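Local coordinates for protein voltage-sensor containing phosphatase (Ciona intestinalis, PDB 3V0D) that probably removes a phosphate from membrane phosphoinositides under the control of a voltage sensor, through a PTEN-like phosphatase domain joined to a C2 domain, at residues 74-79 and 125-130; 205-210 and 237-242. The protein carries 1 engineered substitution. All coordinates share one frame; numbering follows the deposited sequence.

In the fold
Contact 1 and contact 2 lie in series along the chain, one in each of the two domains of this crystallised fragment. Contact 1 (74-79 with 125-130) belongs to the tensin-type phosphatase domain and includes most of the active-site loop, whose backbone N atoms hold a phosphate ion. Contact 2 (205-210 with 237-242) is buried in the C2 domain and joins its two antiparallel sheets. Their centres are 36 Å apart, on opposite sides of the centre of the chain, and their nearest atoms are still about 24 Å from each other. Contact 1 is a largely polar join at the phosphate site, whereas contact 2 is an apolar one in a domain core.

Contact 1: 74-79 and 125-130; sequences SERGYD and HSKGGK. Engineered in segment 125-130: S126 (natural residue Cys). With PO4 (phosphate ion), chain C.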
ATOM      1  N   SER A  74      10.777  -4.980   0.679  1.00 14.64           N
ATOM      2  CA  SER A  74      11.909  -4.275   1.259  1.00 15.12           C
ATOM      3  C   SER A  74      12.681  -5.190   2.212  1.00 15.09           C
ATOM      4  O   SER A  74      13.864  -4.968   2.453  1.00 16.67           O
ATOM      5  CB  SER A  74      11.469  -3.028   2.006  1.00 16.03           C
ATOM      6  OG  SER A  74      10.696  -3.425   3.127  1.00 16.27           O
ATOM      7  N   GLU A  75      12.021  -6.199   2.770  1.00 15.10           N
ATOM      8  CA  GLU A  75      12.593  -6.930   3.895  1.00 15.68           C
ATOM      9  C   GLU A  75      13.626  -7.965   3.472  1.00 16.43           C
ATOM     10  O   GLU A  75      14.418  -8.365   4.322  1.00 17.40           O
ATOM     11  CB  GLU A  75      11.468  -7.641   4.649  0.57 16.29           C
ATOM     12  CG  GLU A  75      10.444  -6.687   5.256  0.57 16.50           C
ATOM     13  CD  GLU A  75       9.268  -6.312   4.340  0.57 15.37           C
ATOM     14  OE1 GLU A  75       8.318  -5.685   4.856  0.57 15.20           O
ATOM     15  OE2 GLU A  75       9.283  -6.640   3.141  0.57 16.38           O
ATOM     16  N   ARG A  76      13.584  -8.435   2.233  1.00 15.95           N
ATOM     17  CA  ARG A  76      14.358  -9.621   1.858  1.00 17.77           C
ATOM     18  C   ARG A  76      14.575  -9.666   0.361  1.00 15.91           C
ATOM     19  O   ARG A  76      13.604  -9.550  -0.403  1.00 16.10           O
ATOM     20  CB  ARG A  76      13.632 -10.941   2.246  0.55 20.11           C
ATOM     21  CG  ARG A  76      13.615 -11.327   3.703  0.55 22.72           C
ATOM     22  CD  ARG A  76      13.086 -12.755   3.850  0.55 26.13           C
ATOM     23  NE  ARG A  76      11.678 -12.893   3.465  0.55 28.78           N
ATOM     24  CZ  ARG A  76      11.023 -14.053   3.386  0.55 28.09           C
ATOM     25  NH1 ARG A  76      11.648 -15.200   3.638  0.55 29.40           N
ATOM     26  NH2 ARG A  76       9.732 -14.069   3.056  0.55 26.35           N
ATOM     27  N   GLY A  77      15.846  -9.833  -0.042  1.00 16.47           N
ATOM     28  CA  GLY A  77      16.189 -10.259  -1.394  1.00 16.54           C
ATOM     29  C   GLY A  77      16.599 -11.724  -1.384  1.00 15.98           C
ATOM     30  O   GLY A  77      16.253 -12.494  -0.498  1.00 17.62           O
ATOM     31  N   TYR A  78      17.344 -12.110  -2.412  1.00 16.03           N
ATOM     32  CA  TYR A  78      17.760 -13.484  -2.649  1.00 15.65           C
ATOM     33  C   TYR A  78      18.814 -13.456  -3.753  1.00 15.50           C
ATOM     34  O   TYR A  78      19.101 -12.385  -4.310  1.00 15.83           O
ATOM     35  CB  TYR A  78      16.591 -14.425  -3.029  1.00 16.38           C
ATOM     36  CG  TYR A  78      15.604 -13.867  -4.028  1.00 16.03           C
ATOM     37  CD1 TYR A  78      15.860 -13.863  -5.402  1.00 16.28           C
ATOM     38  CD2 TYR A  78      14.385 -13.377  -3.598  1.00 17.62           C
ATOM     39  CE1 TYR A  78      14.932 -13.343  -6.309  1.00 16.18           C
ATOM     40  CE2 TYR A  78      13.471 -12.872  -4.481  1.00 17.55           C
ATOM     41  CZ  TYR A  78      13.730 -12.865  -5.836  1.00 16.75           C
ATOM     42  OH  TYR A  78      12.813 -12.384  -6.739  1.00 17.36           O
ATOM     43  N   ASP A  79      19.377 -14.620  -4.064  1.00 16.38           N
ATOM     44  CA  ASP A  79      20.340 -14.769  -5.151  1.00 15.91           C
ATOM     45  C   ASP A  79      19.630 -14.633  -6.495  1.00 15.84           C
ATOM     46  O   ASP A  79      19.003 -15.575  -7.002  1.00 16.70           O
ATOM     47  CB  ASP A  79      21.023 -16.140  -5.031  1.00 17.04           C
ATOM     48  CG  ASP A  79      21.966 -16.428  -6.173  1.00 17.11           C
ATOM     49  OD1 ASP A  79      22.208 -15.522  -6.997  1.00 16.63           O
ATOM     50  OD2 ASP A  79      22.453 -17.571  -6.245  1.00 18.94           O
ATOM     51  N   HIS A 125       5.994 -10.528  -7.290  1.00 14.13           N
ATOM     52  CA  HIS A 125       5.844 -11.190  -6.005  1.00 14.49           C
ATOM     53  C   HIS A 125       6.130 -10.273  -4.870  1.00 14.29           C
ATOM     54  O   HIS A 125       6.867  -9.280  -4.984  1.00 14.47           O
ATOM     55  CB  HIS A 125       6.683 -12.483  -5.886  1.00 15.42           C
ATOM     56  CG  HIS A 125       8.132 -12.264  -5.576  1.00 14.55           C
ATOM     57  ND1 HIS A 125       8.596 -12.020  -4.298  1.00 15.05           N
ATOM     58  CD2 HIS A 125       9.229 -12.263  -6.380  1.00 15.06           C
ATOM     59  CE1 HIS A 125       9.914 -11.864  -4.337  1.00 15.18           C
ATOM     60  NE2 HIS A 125      10.327 -12.026  -5.581  1.00 15.69           N
ATOM     61  N   SER A 126       5.581 -10.647  -3.717  1.00 14.86           N
ATOM     62  CA  SER A 126       5.885 -10.001  -2.470  1.00 15.22           C
ATOM     63  C   SER A 126       6.161 -11.110  -1.447  1.00 15.62           C
ATOM     64  O   SER A 126       6.911 -12.035  -1.780  1.00 17.27           O
ATOM     65  CB  SER A 126       4.836  -8.957  -2.111  1.00 15.79           C
ATOM     66  OG  SER A 126       3.528  -9.447  -2.313  1.00 18.24           O
ATOM     67  N   LYS A 127       5.602 -11.053  -0.236  1.00 15.85           N
ATOM     68  CA  LYS A 127       5.760 -12.175   0.701  1.00 17.20           C
ATOM     69  C   LYS A 127       4.696 -13.210   0.372  1.00 17.35           C
ATOM     70  O   LYS A 127       5.008 -14.335  -0.025  1.00 20.54           O
ATOM     71  CB  LYS A 127       5.667 -11.692   2.153  1.00 18.26           C
ATOM     72  CG  LYS A 127       5.852 -12.798   3.151  1.00 20.20           C
ATOM     73  CD  LYS A 127       5.827 -12.314   4.608  1.00 27.59           C
ATOM     74  CE  LYS A 127       6.038 -13.500   5.540  1.00 32.70           C
ATOM     75  NZ  LYS A 127       6.114 -13.122   6.982  1.00 37.95           N
ATOM     76  N   GLY A 128       3.437 -12.860   0.541  1.00 19.37           N
ATOM     77  CA  GLY A 128       2.349 -13.759   0.196  1.00 19.56           C
ATOM     78  C   GLY A 128       1.844 -13.551  -1.216  1.00 18.71           C
ATOM     79  O   GLY A 128       1.049 -14.351  -1.695  1.00 20.06           O
ATOM     80  N   GLY A 129       2.291 -12.510  -1.907  1.00 18.63           N
ATOM     81  CA  GLY A 129       1.755 -12.238  -3.215  1.00 18.15           C
ATOM     82  C   GLY A 129       0.338 -11.709  -3.175  1.00 17.69           C
ATOM     83  O   GLY A 129      -0.420 -11.969  -4.103  1.00 19.46           O
ATOM     84  N   LYS A 130       0.031 -10.898  -2.163  1.00 17.41           N
ATOM     85  CA  LYS A 130      -1.309 -10.353  -2.020  1.00 18.45           C
ATOM     86  C   LYS A 130      -1.295  -8.814  -2.074  1.00 17.07           C
ATOM     87  O   LYS A 130      -1.407  -8.289  -3.149  1.00 20.28           O
ATOM     88  CB  LYS A 130      -2.079 -10.913  -0.833  0.51 20.17           C
ATOM     89  CG  LYS A 130      -3.548 -10.627  -1.003  0.51 21.56           C
ATOM     90  CD  LYS A 130      -4.389 -11.311   0.038  0.51 24.86           C
ATOM     91  CE  LYS A 130      -4.169 -10.683   1.391  0.51 27.32           C
ATOM     92  NZ  LYS A 130      -5.076 -11.292   2.382  0.51 29.24           N
TER
HETATM   93  P   PO4 C   2       2.159  -9.283   0.653  0.56 16.41           P
HETATM   94  O1  PO4 C   2       1.536  -8.684   1.925  0.56 20.48           O
HETATM   95  O2  PO4 C   2       3.601  -9.616   0.956  0.56 19.79           O
HETATM   96  O3  PO4 C   2       1.385 -10.529   0.321  0.56 22.48           O
HETATM   97  O4  PO4 C   2       2.072  -8.301  -0.434  0.56 22.12           O
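Y78 reaches the imidazole of H125 with its hydroxyl end, and the two rings approach head-on with their edges, without stacking. OH of Y78 lies 2.8 Å from NE2 of H125, at the edge of the imidazole and in its plane, and either atom could donate this hydrogen bond. The ring planes are inclined at 33°. On the far side of the imidazole, ND1 of H125 gives an almost straight hydrogen bond, 3.0 Å long at 175°, to a lone pair of its neighbour's carbonyl, S126 O. Held at both nitrogens, the imidazole has its rotation fixed, and the second bond ties it to the backbone of the phosphate-binding loop; F39 also meets this ring, nearly perpendicular to it. A looser approach brings R76 to K127. In the conformer given, one of two modelled for R76, its NH2 comes 4.1 Å from CG of K127, which sits at the guanidinium edge, so this approach is tentative. K127 has CG anti to the backbone N (chi1 -179°) and the chain extended beyond it.

The loop following H125 curls around the phosphate ion. Backbone N of K127 bonds to O2 of the phosphate at 2.7 Å, and N of K130, at the N-cap of helix 131-143, bonds to O3 at 2.9 Å. The engineered S126, a cysteine in the natural protein, donates a hydrogen bond from OG to O4 of the phosphate, 2.6 Å. R132 binds the same ion and, in one of the two conformers of E75, forms a salt bridge with it, which would link the 74-79 loop to the site. This is the P-loop of the cysteine-dependent phosphatases, the CX5R signature that cradles the phosphate in PTEN-like enzymes.

Contact 2: 205-210 and 237-242; sequences TGVTIT and CKFAEG
This is a buried apolar contact between the two sheets of the C2 domain: strand 202-210 of the five-stranded sheet meets the turn that follows strand 232-238, an outermost strand of the four-stranded sheet. One aromatic side chain spans the gap. The side chain of F239 sets out toward strand 202-210, and its CZ lies 3.9 Å from CG1 of V207, the two side chains crossing at about a right angle. The methyl carbon that touches is the one lodged between the backbone N and carbonyl carbon of V207 (chi1 54°). I209, two residues farther along the same strand, presents CD1 at the edge of the phenyl ring, near its plane, 4.5 Å from CE2 of F239 and so more loosely packed.

The backbones themselves stay well apart, with the closest CA atoms, those of V207 and C237, separated by 10.5 Å, as befits layers joined through side chains. M225 and L223 of strand 223-229 line the same ring, and C258 of strand 255-260 touches both F239 and V207. C245 and L247 of strand 245-250 also pack on F239, which therefore bears on strands from both sheets. Apolar side chains meeting between two antiparallel sheets form the hydrophobic core of a beta sandwich, here that of the PTEN-type C2 domain.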
ATOM      1  N   THR A 205      -0.672  21.292   9.816  1.00 18.30           N
ATOM      2  CA  THR A 205      -0.917  22.247  10.896  1.00 19.05           C
ATOM      3  C   THR A 205      -2.026  21.808  11.845  1.00 18.20           C
ATOM      4  O   THR A 205      -2.191  22.422  12.912  1.00 18.80           O
ATOM      5  CB  THR A 205      -1.287  23.618  10.350  1.00 20.60           C
ATOM      6  OG1 THR A 205      -2.434  23.459   9.521  1.00 21.93           O
ATOM      7  CG2 THR A 205      -0.133  24.227   9.558  1.00 22.29           C
ATOM      8  N   GLY A 206      -2.756  20.755  11.502  1.00 17.85           N
ATOM      9  CA  GLY A 206      -3.787  20.267  12.387  1.00 18.24           C
ATOM     10  C   GLY A 206      -4.211  18.848  12.048  1.00 17.24           C
ATOM     11  O   GLY A 206      -4.054  18.392  10.895  1.00 17.56           O
ATOM     12  N   VAL A 207      -4.755  18.149  13.049  1.00 16.88           N
ATOM     13  CA  VAL A 207      -5.363  16.847  12.853  1.00 17.57           C
ATOM     14  C   VAL A 207      -6.661  16.814  13.644  1.00 18.18           C
ATOM     15  O   VAL A 207      -6.698  17.269  14.792  1.00 19.41           O
ATOM     16  CB  VAL A 207      -4.388  15.669  13.210  1.00 18.22           C
ATOM     17  CG1 VAL A 207      -3.795  15.769  14.652  1.00 20.54           C
ATOM     18  CG2 VAL A 207      -5.045  14.318  12.957  1.00 19.96           C
ATOM     19  N   THR A 208      -7.712  16.296  13.011  1.00 18.10           N
ATOM     20  CA  THR A 208      -9.042  16.208  13.600  1.00 18.92           C
ATOM     21  C   THR A 208      -9.508  14.774  13.473  1.00 17.78           C
ATOM     22  O   THR A 208      -9.457  14.223  12.373  1.00 18.55           O
ATOM     23  CB  THR A 208     -10.016  17.148  12.868  1.00 19.88           C
ATOM     24  OG1 THR A 208      -9.476  18.475  12.933  1.00 21.71           O
ATOM     25  CG2 THR A 208     -11.406  17.127  13.508  1.00 21.98           C
ATOM     26  N   ILE A 209      -9.959  14.189  14.587  1.00 17.94           N
ATOM     27  CA  ILE A 209     -10.451  12.821  14.589  1.00 18.18           C
ATOM     28  C   ILE A 209     -11.876  12.834  15.125  1.00 18.85           C
ATOM     29  O   ILE A 209     -12.122  13.293  16.243  1.00 19.64           O
ATOM     30  CB  ILE A 209      -9.581  11.902  15.450  1.00 18.02           C
ATOM     31  CG1 ILE A 209      -8.104  12.022  15.054  1.00 18.32           C
ATOM     32  CG2 ILE A 209     -10.089  10.470  15.378  1.00 18.90           C
ATOM     33  CD1 ILE A 209      -7.138  11.224  15.932  1.00 20.37           C
ATOM     34  N   THR A 210     -12.798  12.326  14.312  1.00 18.94           N
ATOM     35  CA  THR A 210     -14.209  12.223  14.697  1.00 19.76           C
ATOM     36  C   THR A 210     -14.542  10.827  15.189  1.00 19.39           C
ATOM     37  O   THR A 210     -13.850   9.873  14.860  1.00 21.41           O
ATOM     38  CB  THR A 210     -15.120  12.593  13.515  1.00 20.21           C
ATOM     39  OG1 THR A 210     -14.905  11.667  12.436  1.00 21.72           O
ATOM     40  CG2 THR A 210     -14.855  14.027  13.075  1.00 22.28           C
ATOM     41  N   CYS A 237       4.175  14.018  17.536  1.00 15.10           N
ATOM     42  CA  CYS A 237       3.272  14.803  18.378  1.00 15.42           C
ATOM     43  C   CYS A 237       2.679  13.890  19.439  1.00 15.14           C
ATOM     44  O   CYS A 237       2.191  12.815  19.116  1.00 16.42           O
ATOM     45  CB  CYS A 237       2.109  15.357  17.561  1.00 16.22           C
ATOM     46  SG  CYS A 237       2.612  16.401  16.153  1.00 17.29           S
ATOM     47  N   LYS A 238       2.703  14.324  20.694  1.00 14.98           N
ATOM     48  CA  LYS A 238       2.114  13.541  21.793  1.00 15.23           C
ATOM     49  C   LYS A 238       1.008  14.404  22.375  1.00 15.34           C
ATOM     50  O   LYS A 238       1.258  15.484  22.908  1.00 16.00           O
ATOM     51  CB  LYS A 238       3.158  13.141  22.846  1.00 15.93           C
ATOM     52  CG  LYS A 238       4.395  12.490  22.245  1.00 17.37           C
ATOM     53  CD  LYS A 238       5.387  12.079  23.304  1.00 18.79           C
ATOM     54  CE  LYS A 238       6.630  11.508  22.670  1.00 23.06           C
ATOM     55  NZ  LYS A 238       7.581  10.962  23.662  1.00 26.90           N
ATOM     56  N   PHE A 239      -0.225  13.943  22.211  1.00 15.66           N
ATOM     57  CA  PHE A 239      -1.376  14.840  22.365  1.00 16.20           C
ATOM     58  C   PHE A 239      -1.605  15.313  23.799  1.00 16.59           C
ATOM     59  O   PHE A 239      -1.800  16.507  24.019  1.00 18.15           O
ATOM     60  CB  PHE A 239      -2.647  14.152  21.847  1.00 16.69           C
ATOM     61  CG  PHE A 239      -2.704  13.910  20.345  1.00 16.67           C
ATOM     62  CD1 PHE A 239      -1.655  14.233  19.465  1.00 16.99           C
ATOM     63  CD2 PHE A 239      -3.863  13.330  19.823  1.00 17.74           C
ATOM     64  CE1 PHE A 239      -1.782  13.979  18.096  1.00 17.53           C
ATOM     65  CE2 PHE A 239      -3.981  13.055  18.481  1.00 18.42           C
ATOM     66  CZ  PHE A 239      -2.944  13.383  17.612  1.00 17.98           C
ATOM     67  N   ALA A 240      -1.618  14.399  24.766  1.00 17.10           N
ATOM     68  CA  ALA A 240      -1.956  14.797  26.147  1.00 18.12           C
ATOM     69  C   ALA A 240      -0.981  15.843  26.669  1.00 17.60           C
ATOM     70  O   ALA A 240      -1.363  16.777  27.383  1.00 18.96           O
ATOM     71  CB  ALA A 240      -1.966  13.588  27.067  1.00 19.80           C
ATOM     72  N   GLU A 241       0.288  15.653  26.332  1.00 17.26           N
ATOM     73  CA  GLU A 241       1.368  16.446  26.904  1.00 17.75           C
ATOM     74  C   GLU A 241       1.630  17.745  26.150  1.00 17.19           C
ATOM     75  O   GLU A 241       2.367  18.615  26.641  1.00 18.17           O
ATOM     76  CB  GLU A 241       2.658  15.631  27.019  1.00 19.86           C
ATOM     77  CG  GLU A 241       2.497  14.338  27.817  1.00 22.62           C
ATOM     78  CD  GLU A 241       2.002  13.126  26.969  1.00 26.82           C
ATOM     79  OE1 GLU A 241       1.529  13.251  25.793  1.00 26.59           O
ATOM     80  OE2 GLU A 241       2.093  12.004  27.525  1.00 31.00           O
ATOM     81  N   GLY A 242       1.088  17.875  24.945  1.00 17.17           N
ATOM     82  CA  GLY A 242       1.375  19.063  24.145  1.00 17.55           C
ATOM     83  C   GLY A 242       2.765  19.044  23.536  1.00 16.80           C
ATOM     84  O   GLY A 242       3.304  20.081  23.223  1.00 18.02           O
TER